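Local coordinates for protein lipase aflb (Neosartorya fumigata, PDB 6IDY) that probably hydrolyses ester bonds of lipid substrates, as a fungal lipase of the alpha/beta-hydrolase fold that carries a bound calcium ion, at residues L82-E87 with G410-L415. Residues are numbered along the deposited sequence; the frame is centred on the assembly and turned at random.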
loop_
_atom_site.group_PDB
_atom_site.type_symbol
_atom_site.label_atom_id
_atom_site.label_comp_id
_atom_site.label_asym_id
_atom_site.label_seq_id
_atom_site.Cartn_x
_atom_site.Cartn_y
_atom_site.Cartn_z
ATOM N N LEU A 82 5.885 8.847 12.816
ATOM C CA LEU A 82 7.128 8.822 13.580
ATOM C C LEU A 82 6.965 8.185 14.970
ATOM O O LEU A 82 7.808 7.371 15.359
ATOM C CB LEU A 82 7.787 10.222 13.667
ATOM C CG LEU A 82 8.228 10.881 12.341
ATOM C CD1 LEU A 82 8.721 12.305 12.581
ATOM C CD2 LEU A 82 9.322 10.074 11.640
ATOM N N LYS A 83 5.867 8.514 15.693
ATOM C CA LYS A 83 5.607 7.932 17.013
ATOM C C LYS A 83 5.339 6.443 16.895
ATOM O O LYS A 83 5.927 5.668 17.645
ATOM C CB LYS A 83 4.466 8.644 17.762
ATOM C CG LYS A 83 4.293 8.131 19.194
ATOM C CD LYS A 83 3.192 8.848 19.953
ATOM C CE LYS A 83 2.986 8.226 21.314
ATOM N NZ LYS A 83 1.886 8.882 22.069
ATOM N N MET A 84 4.486 6.042 15.934
ATOM C CA MET A 84 4.167 4.635 15.683
ATOM C C MET A 84 5.456 3.830 15.422
ATOM O O MET A 84 5.679 2.825 16.089
ATOM C CB MET A 84 3.175 4.497 14.512
ATOM C CG MET A 84 2.632 3.091 14.333
ATOM S SD MET A 84 1.515 2.583 15.649
ATOM C CE MET A 84 1.617 0.827 15.524
ATOM N N THR A 85 6.316 4.312 14.506
ATOM C CA THR A 85 7.580 3.660 14.117
ATOM C C THR A 85 8.538 3.504 15.298
ATOM O O THR A 85 9.124 2.434 15.458
ATOM C CB THR A 85 8.226 4.367 12.911
ATOM O OG1 THR A 85 7.229 4.562 11.910
ATOM C CG2 THR A 85 9.376 3.565 12.309
ATOM N N ARG A 86 8.668 4.550 16.133
ATOM C CA ARG A 86 9.527 4.527 17.320
ATOM C C ARG A 86 9.007 3.529 18.371
ATOM O O ARG A 86 9.790 2.746 18.902
ATOM C CB ARG A 86 9.636 5.942 17.925
ATOM C CG ARG A 86 10.593 6.044 19.116
ATOM C CD ARG A 86 10.106 7.044 20.152
ATOM N NE ARG A 86 10.744 8.353 20.000
ATOM C CZ ARG A 86 10.196 9.393 19.378
ATOM N NH1 ARG A 86 8.986 9.291 18.836
ATOM N NH2 ARG A 86 10.854 10.541 19.288
ATOM N N GLU A 87 7.699 3.568 18.669
ATOM C CA GLU A 87 7.063 2.731 19.694
ATOM C C GLU A 87 6.987 1.245 19.338
ATOM O O GLU A 87 6.975 0.419 20.250
ATOM C CB GLU A 87 5.680 3.275 20.081
ATOM C CG GLU A 87 5.715 4.603 20.821
ATOM C CD GLU A 87 6.592 4.653 22.058
ATOM O OE1 GLU A 87 6.478 3.745 22.912
ATOM O OE2 GLU A 87 7.400 5.604 22.168
ATOM N N GLY A 410 5.293 -8.869 11.035
ATOM C CA GLY A 410 6.011 -8.501 9.822
ATOM C C GLY A 410 5.407 -7.308 9.112
ATOM O O GLY A 410 6.144 -6.430 8.655
ATOM N N THR A 411 4.060 -7.258 9.028
ATOM C CA THR A 411 3.316 -6.137 8.423
ATOM C C THR A 411 3.586 -4.844 9.210
ATOM O O THR A 411 3.773 -3.791 8.616
ATOM C CB THR A 411 1.824 -6.472 8.318
ATOM O OG1 THR A 411 1.666 -7.640 7.511
ATOM C CG2 THR A 411 0.990 -5.327 7.737
ATOM N N GLU A 412 3.621 -4.934 10.540
ATOM C CA GLU A 412 3.915 -3.798 11.412
ATOM C C GLU A 412 5.364 -3.326 11.241
ATOM O O GLU A 412 5.616 -2.119 11.222
ATOM C CB GLU A 412 3.610 -4.148 12.889
ATOM C CG GLU A 412 2.123 -4.089 13.223
ATOM C CD GLU A 412 1.417 -2.797 12.849
ATOM O OE1 GLU A 412 2.056 -1.726 12.937
ATOM O OE2 GLU A 412 0.226 -2.848 12.471
ATOM N N GLY A 413 6.279 -4.284 11.058
ATOM C CA GLY A 413 7.700 -4.038 10.839
ATOM C C GLY A 413 8.026 -3.248 9.581
ATOM O O GLY A 413 9.133 -2.722 9.468
ATOM N N LEU A 414 7.062 -3.142 8.631
ATOM C CA LEU A 414 7.193 -2.390 7.374
ATOM C C LEU A 414 7.467 -0.903 7.590
ATOM O O LEU A 414 8.079 -0.262 6.731
ATOM C CB LEU A 414 5.932 -2.531 6.508
ATOM C CG LEU A 414 5.563 -3.920 6.011
ATOM C CD1 LEU A 414 4.203 -3.883 5.312
ATOM C CD2 LEU A 414 6.658 -4.509 5.123
ATOM N N LEU A 415 6.990 -0.354 8.722
ATOM C CA LEU A 415 7.177 1.044 9.098
ATOM C C LEU A 415 8.647 1.383 9.241
ATOM O O LEU A 415 9.036 2.522 8.982
ATOM C CB LEU A 415 6.436 1.361 10.405
ATOM C CG LEU A 415 4.908 1.324 10.338
ATOM C CD1 LEU A 415 4.326 1.447 11.709
ATOM C CD2 LEU A 415 4.352 2.407 9.427
#
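Met84 leaves its helix with CG anti to the backbone N (chi1 -171°), which puts CG against one methyl of Leu415; the bend at chi2 (70°) then turns the thioether toward Glu412, whose carboxylate the terminal methyl reaches. The first of these is an apolar touch, Met84 CG to Leu415 CD1 at 3.5 Å; the second sets Met84 CE 3.7 Å from Glu412 OE1, the two side chains crossing at about a right angle. The next residue, Thr85, packs on the base of Leu415: CG2 lies 3.5 Å from Leu415 O, while OG1 rests 3.6 Å from Leu415 CB. That hydroxyl is hydrogen-bonded to Phe81 O of its own helix, so its meeting with Leu415 is van der Waals packing. The buried Glu412 is held from the far oxygen, where OE2 is hydrogen-bonded to Tyr366 OH and Thr360 OG1; OE1 lies close to Glu362 OE2, a like-charge neighbour that would tend to raise the pKa of one of the two. Phe81 and Ile88 also touch Leu415. The result is a buried helix-to-helix contact, joining helix 81-90 of the N-terminal region to the junction of helices 405-412 and 414-424, C-terminal to the central mixed sheet of an alpha/beta-hydrolase fold.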